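Local coordinates for protein sensory rhodopsin transducer (PDB 1NC7) that is of unknown function but binds magnesium ions and is probably related to the transducer of a sensory rhodopsin, at residues L115-V120 / T126-I131; S46-C51 / K99-M104. One frame throughout, in Å; residues are numbered along the deposited sequence.

Contact 1 (L115-V120 / T126-I131). With MG (magnesium ion), chain G; MG (magnesium ion), chain F; EDO (1,2-ethanediol), chain O.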
ATOM      1  N   LEU D 115       6.356  -3.312  -4.922  1.00  4.02           N
ATOM      2  CA  LEU D 115       7.272  -4.133  -4.132  1.00  3.65           C
ATOM      3  C   LEU D 115       6.506  -4.901  -3.068  1.00  3.30           C
ATOM      4  O   LEU D 115       5.723  -4.321  -2.310  1.00  4.03           O
ATOM      5  CB  LEU D 115       8.335  -3.266  -3.447  1.00  4.24           C
ATOM      6  CG  LEU D 115       9.384  -4.005  -2.603  1.00  5.18           C
ATOM      7  CD1 LEU D 115      10.241  -4.889  -3.505  1.00  6.50           C
ATOM      8  CD2 LEU D 115      10.257  -2.999  -1.861  1.00  5.79           C
ATOM      9  N   SER D 116       6.741  -6.206  -3.009  1.00  4.27           N
ATOM     10  CA  SER D 116       6.069  -7.048  -2.034  1.00  3.75           C
ATOM     11  C   SER D 116       7.076  -7.876  -1.267  1.00  5.46           C
ATOM     12  O   SER D 116       8.100  -8.283  -1.805  1.00  5.94           O
ATOM     13  CB  SER D 116       5.077  -7.971  -2.735  1.00  6.14           C
ATOM     14  OG  SER D 116       4.165  -7.208  -3.497  1.00  5.73           O
ATOM     15  N   ARG D 117       6.784  -8.118   0.002  1.00  3.63           N
ATOM     16  CA  ARG D 117       7.675  -8.910   0.826  1.00  3.64           C
ATOM     17  C   ARG D 117       6.957 -10.096   1.445  1.00  4.84           C
ATOM     18  O   ARG D 117       5.826  -9.972   1.913  1.00  3.56           O
ATOM     19  CB  ARG D 117       8.267  -8.057   1.955  1.00  3.94           C
ATOM     20  CG  ARG D 117       9.205  -8.840   2.877  1.00  4.77           C
ATOM     21  CD  ARG D 117       9.606  -8.011   4.078  1.00  6.33           C
ATOM     22  NE  ARG D 117      10.174  -6.736   3.665  1.00  7.05           N
ATOM     23  CZ  ARG D 117      10.457  -5.740   4.497  1.00  6.41           C
ATOM     24  NH1 ARG D 117      10.226  -5.873   5.796  1.00  7.56           N
ATOM     25  NH2 ARG D 117      10.961  -4.608   4.027  1.00  6.65           N
ATOM     26  N   LEU D 118       7.618 -11.248   1.411  1.00  4.95           N
ATOM     27  CA  LEU D 118       7.103 -12.455   2.039  1.00  4.46           C
ATOM     28  C   LEU D 118       8.074 -12.745   3.179  1.00  5.08           C
ATOM     29  O   LEU D 118       9.266 -12.966   2.953  1.00  6.37           O
ATOM     30  CB  LEU D 118       7.097 -13.649   1.080  1.00  6.19           C
ATOM     31  CG  LEU D 118       6.785 -14.977   1.789  1.00  7.00           C
ATOM     32  CD1 LEU D 118       5.336 -14.982   2.267  1.00  8.27           C
ATOM     33  CD2 LEU D 118       7.036 -16.142   0.844  1.00  9.50           C
ATOM     34  N   ASP D 119       7.564 -12.716   4.403  1.00  4.89           N
ATOM     35  CA  ASP D 119       8.375 -12.992   5.579  1.00  6.05           C
ATOM     36  C   ASP D 119       7.802 -14.299   6.106  1.00  5.49           C
ATOM     37  O   ASP D 119       6.679 -14.331   6.612  1.00  5.95           O
ATOM     38  CB  ASP D 119       8.202 -11.882   6.616  1.00  7.02           C
ATOM     39  CG  ASP D 119       9.225 -11.956   7.731  1.00  7.44           C
ATOM     40  OD1 ASP D 119       9.800 -13.044   7.952  1.00  8.51           O
ATOM     41  OD2 ASP D 119       9.444 -10.920   8.396  1.00 10.60           O
ATOM     42  N   VAL D 120       8.564 -15.375   5.969  1.00  6.54           N
ATOM     43  CA  VAL D 120       8.092 -16.679   6.398  1.00  7.77           C
ATOM     44  C   VAL D 120       9.100 -17.414   7.267  1.00  8.08           C
ATOM     45  O   VAL D 120      10.299 -17.160   7.203  1.00 10.39           O
ATOM     46  CB  VAL D 120       7.747 -17.549   5.164  1.00 10.11           C
ATOM     47  CG1 VAL D 120       9.006 -17.814   4.350  1.00 10.31           C
ATOM     48  CG2 VAL D 120       7.101 -18.854   5.601  1.00 11.43           C
ATOM     49  N   THR D 126       3.744 -14.084   6.433  1.00  3.84           N
ATOM     50  CA  THR D 126       3.031 -12.840   6.210  1.00  3.33           C
ATOM     51  C   THR D 126       3.494 -12.102   4.963  1.00  3.79           C
ATOM     52  O   THR D 126       4.652 -12.200   4.562  1.00  4.33           O
ATOM     53  CB  THR D 126       3.165 -11.912   7.440  1.00  5.18           C
ATOM     54  OG1 THR D 126       2.339 -10.757   7.262  1.00  4.41           O
ATOM     55  CG2 THR D 126       4.610 -11.480   7.637  1.00  6.90           C
ATOM     56  N   LEU D 127       2.563 -11.373   4.353  1.00  3.69           N
ATOM     57  CA  LEU D 127       2.824 -10.596   3.144  1.00  4.05           C
ATOM     58  C   LEU D 127       2.509  -9.121   3.359  1.00  3.34           C
ATOM     59  O   LEU D 127       1.637  -8.774   4.144  1.00  2.87           O
ATOM     60  CB  LEU D 127       1.935 -11.085   1.996  1.00  3.80           C
ATOM     61  CG  LEU D 127       2.232 -12.415   1.307  1.00  3.96           C
ATOM     62  CD1 LEU D 127       1.044 -12.828   0.434  1.00  4.41           C
ATOM     63  CD2 LEU D 127       3.493 -12.271   0.474  1.00  5.99           C
HETATM   64  N   MSE D 128       3.228  -8.253   2.656  1.00  4.43           N
HETATM   65  CA  MSE D 128       2.960  -6.819   2.699  1.00  3.12           C
HETATM   66  C   MSE D 128       3.331  -6.313   1.315  1.00  3.76           C
HETATM   67  O   MSE D 128       4.180  -6.899   0.646  1.00  3.36           O
HETATM   68  CB  MSE D 128       3.776  -6.100   3.784  1.00  5.80           C
HETATM   69  CG  MSE D 128       5.284  -6.169   3.634  1.00  3.74           C
HETATM   70 SE   MSE D 128       6.192  -5.118   4.995  0.95 12.42          SE
HETATM   71  CE  MSE D 128       7.299  -3.994   3.858  1.00  5.44           C
ATOM     72  N   THR D 129       2.689  -5.240   0.874  1.00  1.83           N
ATOM     73  CA  THR D 129       2.989  -4.726  -0.456  1.00  1.99           C
ATOM     74  C   THR D 129       2.583  -3.281  -0.598  1.00  2.09           C
ATOM     75  O   THR D 129       1.773  -2.772   0.165  1.00  2.66           O
ATOM     76  CB  THR D 129       2.213  -5.517  -1.543  1.00  2.18           C
ATOM     77  OG1 THR D 129       2.735  -5.200  -2.842  1.00  4.30           O
ATOM     78  CG2 THR D 129       0.731  -5.145  -1.515  1.00  3.27           C
ATOM     79  N   THR D 130       3.182  -2.616  -1.576  1.00  2.73           N
ATOM     80  CA  THR D 130       2.799  -1.255  -1.896  1.00  2.35           C
ATOM     81  C   THR D 130       3.256  -0.874  -3.288  1.00  2.72           C
ATOM     82  O   THR D 130       4.293  -1.332  -3.773  1.00  1.43           O
ATOM     83  CB  THR D 130       3.372  -0.200  -0.925  1.00  2.69           C
ATOM     84  OG1 THR D 130       2.818   1.087  -1.253  1.00  3.32           O
ATOM     85  CG2 THR D 130       4.891  -0.122  -1.040  1.00  4.19           C
ATOM     86  N   ILE D 131       2.435  -0.060  -3.937  1.00  3.07           N
ATOM     87  CA  ILE D 131       2.771   0.487  -5.236  1.00  3.49           C
ATOM     88  C   ILE D 131       3.890   1.451  -4.813  1.00  3.85           C
ATOM     89  O   ILE D 131       3.894   1.936  -3.677  1.00  3.86           O
ATOM     90  CB  ILE D 131       1.559   1.260  -5.822  1.00  4.35           C
ATOM     91  CG1 ILE D 131       1.820   1.629  -7.284  1.00  4.67           C
ATOM     92  CG2 ILE D 131       1.272   2.510  -4.989  1.00  5.11           C
ATOM     93  CD1 ILE D 131       1.771   0.437  -8.231  1.00  6.32           C
TER
HETATM   94 MG    MG G1502      -0.090  -7.987   5.417  1.00  6.15          MG
HETATM   95 MG    MG F1501      -0.010  -1.886   1.351  1.00  4.61          MG
HETATM   96  C1  EDO O1301       9.003  -3.512   9.572  1.00 18.34           C
HETATM   97  O1  EDO O1301      10.253  -3.797  10.228  1.00 20.74           O
HETATM   98  C2  EDO O1301       9.089  -3.909   8.134  1.00 15.76           C
HETATM   99  O2  EDO O1301      10.211  -3.339   7.387  1.00 12.40           O
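Arg-117 and Met-128 form a hydrogen-bonded pair in the antiparallel beta hairpin of strands 110-121 and 124-135, whose segment axes lie 4.7 Å apart at 170°. Their side chains run alongside each other on one face of the sheet. With CG of Arg-117 anti to the backbone N (chi1 179°) and a bend at chi3, the guanidinium comes beside the selenomethionine, whose own bend at its last torsion brings CE over the centre of the guanidinium face, 3.6 Å above its plane. Near that plane, at the edge, Arg-117 NH1 donates to O2 of an ethanediol molecule at 3.0 Å. NE and NH2 make salt bridges with Glu-48 and Asp-33 of the same chain, which fix the group's rotation. Replacing this arginine by alanine is likely to leave both carboxylates without their cationic mate and to open a gap beneath the selenomethionine methyl. On the other face, Leu-118 CD1 meets Leu-127 CD2 at 3.7 Å, and the hydroxyl oxygens OG of Ser-116 and OG1 of Thr-129 lie 2.6 Å apart. Asp-33 of the second subunit holds the serine hydroxyl, and Gln-114 of the same chain reaches the threonine. Farther out, four copies of Leu-127 O surround one magnesium ion at the tetramer centre and those of Thr-129 O another, each of these two oxygens in this chain standing 2.3 Å from its metal.

Contact 2 (S46-C51 / K99-M104)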
ATOM      1  N   SER D  46      11.921 -16.634   2.605  1.00  7.86           N
ATOM      2  CA  SER D  46      11.526 -15.237   2.734  1.00  6.62           C
ATOM      3  C   SER D  46      12.186 -14.469   1.598  1.00  7.34           C
ATOM      4  O   SER D  46      13.314 -14.764   1.207  1.00  7.40           O
ATOM      5  CB  SER D  46      11.983 -14.676   4.079  1.00  7.56           C
ATOM      6  OG  SER D  46      11.301 -15.306   5.147  1.00  7.00           O
ATOM      7  N   HIS D  47      11.486 -13.476   1.066  1.00  5.92           N
ATOM      8  CA  HIS D  47      12.042 -12.710  -0.035  1.00  6.20           C
ATOM      9  C   HIS D  47      11.231 -11.462  -0.306  1.00  5.47           C
ATOM     10  O   HIS D  47      10.239 -11.183   0.360  1.00  6.48           O
ATOM     11  CB  HIS D  47      12.054 -13.553  -1.313  1.00  7.25           C
ATOM     12  CG  HIS D  47      10.687 -13.924  -1.805  1.00  9.97           C
ATOM     13  ND1 HIS D  47      10.004 -15.028  -1.342  1.00  9.29           N
ATOM     14  CD2 HIS D  47       9.862 -13.317  -2.691  1.00 10.62           C
ATOM     15  CE1 HIS D  47       8.817 -15.086  -1.921  1.00 12.16           C
ATOM     16  NE2 HIS D  47       8.706 -14.059  -2.744  1.00 11.24           N
ATOM     17  N   GLU D  48      11.693 -10.704  -1.290  1.00  6.54           N
ATOM     18  CA  GLU D  48      10.991  -9.517  -1.738  1.00  6.18           C
ATOM     19  C   GLU D  48      10.946  -9.668  -3.240  1.00  5.61           C
ATOM     20  O   GLU D  48      11.887 -10.182  -3.848  1.00  6.45           O
ATOM     21  CB  GLU D  48      11.733  -8.231  -1.374  1.00  7.53           C
ATOM     22  CG  GLU D  48      11.695  -7.904   0.103  1.00 11.91           C
ATOM     23  CD  GLU D  48      11.975  -6.442   0.383  1.00 14.36           C
ATOM     24  OE1 GLU D  48      12.895  -5.882  -0.246  1.00 17.87           O
ATOM     25  OE2 GLU D  48      11.278  -5.854   1.237  1.00 12.29           O
ATOM     26  N   SER D  49       9.832  -9.257  -3.829  1.00  6.06           N
ATOM     27  CA  SER D  49       9.679  -9.329  -5.268  1.00  7.06           C
ATOM     28  C   SER D  49       9.417  -7.927  -5.782  1.00  6.08           C
ATOM     29  O   SER D  49       8.449  -7.279  -5.379  1.00  5.72           O
ATOM     30  CB  SER D  49       8.512 -10.243  -5.653  1.00 10.10           C
ATOM     31  OG  SER D  49       8.798 -11.601  -5.358  1.00 13.20           O
ATOM     32  N   LEU D  50      10.307  -7.446  -6.643  1.00  5.02           N
ATOM     33  CA  LEU D  50      10.128  -6.135  -7.242  1.00  4.21           C
ATOM     34  C   LEU D  50       9.405  -6.455  -8.534  1.00  4.52           C
ATOM     35  O   LEU D  50       9.992  -7.012  -9.464  1.00  5.99           O
ATOM     36  CB  LEU D  50      11.476  -5.474  -7.541  1.00  5.48           C
ATOM     37  CG  LEU D  50      11.386  -4.110  -8.235  1.00  6.26           C
ATOM     38  CD1 LEU D  50      10.615  -3.129  -7.358  1.00  8.35           C
ATOM     39  CD2 LEU D  50      12.788  -3.587  -8.514  1.00  8.34           C
ATOM     40  N   CYS D  51       8.120  -6.127  -8.582  1.00  3.57           N
ATOM     41  CA  CYS D  51       7.319  -6.425  -9.755  1.00  4.76           C
ATOM     42  C   CYS D  51       7.241  -5.234 -10.682  1.00  3.01           C
ATOM     43  O   CYS D  51       6.898  -4.125 -10.270  1.00  4.57           O
ATOM     44  CB  CYS D  51       5.938  -6.889  -9.314  1.00  3.37           C
ATOM     45  SG  CYS D  51       6.063  -8.327  -8.218  1.00  7.24           S
ATOM     46  N   LYS D  99      19.463  -7.082   6.037  1.00  9.57           N
ATOM     47  CA  LYS D  99      20.168  -5.814   5.944  1.00  8.59           C
ATOM     48  C   LYS D  99      19.219  -4.811   5.299  1.00  9.35           C
ATOM     49  O   LYS D  99      18.871  -4.941   4.126  1.00  9.76           O
ATOM     50  CB  LYS D  99      21.432  -5.963   5.092  1.00  9.88           C
ATOM     51  CG  LYS D  99      22.278  -4.699   5.022  1.00  9.21           C
ATOM     52  CD  LYS D  99      23.560  -4.929   4.234  1.00 10.21           C
ATOM     53  CE  LYS D  99      24.462  -3.703   4.296  1.00 11.34           C
ATOM     54  NZ  LYS D  99      25.749  -3.913   3.581  1.00 14.99           N
ATOM     55  N   PRO D 100      18.781  -3.802   6.060  1.00  8.51           N
ATOM     56  CA  PRO D 100      17.864  -2.803   5.506  1.00  8.07           C
ATOM     57  C   PRO D 100      18.432  -2.064   4.303  1.00  7.01           C
ATOM     58  O   PRO D 100      19.624  -1.773   4.248  1.00  7.53           O
ATOM     59  CB  PRO D 100      17.608  -1.875   6.692  1.00  9.45           C
ATOM     60  CG  PRO D 100      18.868  -1.979   7.490  1.00 13.29           C
ATOM     61  CD  PRO D 100      19.158  -3.460   7.443  1.00 10.02           C
ATOM     62  N   TYR D 101      17.569  -1.776   3.337  1.00  5.54           N
ATOM     63  CA  TYR D 101      17.982  -1.054   2.144  1.00  3.50           C
ATOM     64  C   TYR D 101      16.781  -0.336   1.542  1.00  4.10           C
ATOM     65  O   TYR D 101      15.659  -0.451   2.047  1.00  4.52           O
ATOM     66  CB  TYR D 101      18.609  -2.020   1.124  1.00  4.23           C
ATOM     67  CG  TYR D 101      17.690  -3.106   0.592  1.00  5.21           C
ATOM     68  CD1 TYR D 101      16.813  -2.855  -0.462  1.00  7.04           C
ATOM     69  CD2 TYR D 101      17.707  -4.386   1.139  1.00  6.73           C
ATOM     70  CE1 TYR D 101      15.977  -3.859  -0.962  1.00  8.14           C
ATOM     71  CE2 TYR D 101      16.876  -5.393   0.649  1.00  8.37           C
ATOM     72  CZ  TYR D 101      16.018  -5.124  -0.398  1.00  8.03           C
ATOM     73  OH  TYR D 101      15.201  -6.124  -0.876  1.00 11.50           O
ATOM     74  N   SER D 102      17.035   0.442   0.499  1.00  4.03           N
ATOM     75  CA  SER D 102      15.987   1.164  -0.211  1.00  3.48           C
ATOM     76  C   SER D 102      16.281   0.979  -1.687  1.00  4.10           C
ATOM     77  O   SER D 102      17.421   0.703  -2.066  1.00  4.71           O
ATOM     78  CB  SER D 102      15.993   2.650   0.141  1.00  4.50           C
ATOM     79  OG  SER D 102      15.615   2.849   1.490  1.00  4.59           O
ATOM     80  N   ILE D 103      15.258   1.135  -2.518  1.00  4.25           N
ATOM     81  CA  ILE D 103      15.410   0.931  -3.952  1.00  5.64           C
ATOM     82  C   ILE D 103      15.016   2.121  -4.813  1.00  4.66           C
ATOM     83  O   ILE D 103      13.971   2.727  -4.606  1.00  4.22           O
ATOM     84  CB  ILE D 103      14.531  -0.250  -4.436  1.00  7.61           C
ATOM     85  CG1 ILE D 103      14.846  -1.516  -3.641  1.00  9.19           C
ATOM     86  CG2 ILE D 103      14.743  -0.484  -5.928  1.00  8.88           C
ATOM     87  CD1 ILE D 103      13.892  -2.663  -3.938  1.00 12.91           C
HETATM   88  N   MSE D 104      15.878   2.455  -5.769  1.00  5.13           N
HETATM   89  CA  MSE D 104      15.579   3.495  -6.740  1.00  6.40           C
HETATM   90  C   MSE D 104      15.729   2.771  -8.070  1.00  7.42           C
HETATM   91  O   MSE D 104      16.765   2.162  -8.338  1.00  8.08           O
HETATM   92  CB  MSE D 104      16.569   4.657  -6.691  1.00  7.92           C
HETATM   93  CG  MSE D 104      16.438   5.552  -7.928  1.00  9.58           C
HETATM   94 SE   MSE D 104      17.544   7.131  -7.935  0.92 20.29          SE
HETATM   95  CE  MSE D 104      19.278   6.289  -8.084  1.00 15.40           C
TER
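Leu-50 and Ile-103 are the facing pair whose CA atoms come nearest, at 9.4 Å, a separation too wide for backbone pairing. In the order of the antiparallel sheet three strands stand between 47-54 and 101-107, so the sheet must curl round in the manner of a beta sandwich to bring these two face to face, and side chains alone bridge the interior. Glu-48 and Tyr-101 reach in from opposite directions. The tyrosine CG sits between the backbone N and carbonyl carbon (chi1 62°), a setting that sends the ring across the gap with OH foremost. Tyr-101 OH donates to Glu-48 OE1 in a hydrogen bond modelled at 2.4 Å, so short that its exact length is doubtful. The carboxylate stands almost perpendicular to the phenol ring, the two planes being 86° apart. This buried carboxylate is well supplied with donors: OE1 also accepts from Tyr-35 N, and OE2 makes a salt bridge with Arg-117, whose positive charge would be expected to favour the ionised form. Phe-66 meets the tyrosine ring in an edge-to-face stack. Two residues farther along each strand, the contact turns apolar: Leu-50 CD2 and Ile-103 CG2 approach to 4.5 Å, a loose touch, and both side chains also rest on Ile-64 of strand 60-68. Within its own strand Ile-103 backs the tyrosine, with CG1 in the plane of the ring at its edge, 3.7 Å from Tyr-101 CE1.

Both contacts are buried, with centres about 9 Å apart, but they do different work. Contact 1 joins adjacent strands by regular main-chain bonding and covers 488 Å²; contact 2 spans the interior of the curled sheet through four side chains and covers 148 Å². Contact 1 borders the magnesium-bearing centre of the tetramer, whereas the centre of contact 2 lies about 6 Å from the centre of the chain, although its segments also touch the third subunit. Strands 110-121 and 47-54 are sheet neighbours, which ties the two together: the salt bridge Arg-117 NE to Glu-48 OE2, 2.8 Å long, joins guanidinium, carboxylate and the phenol of Tyr-101 in series.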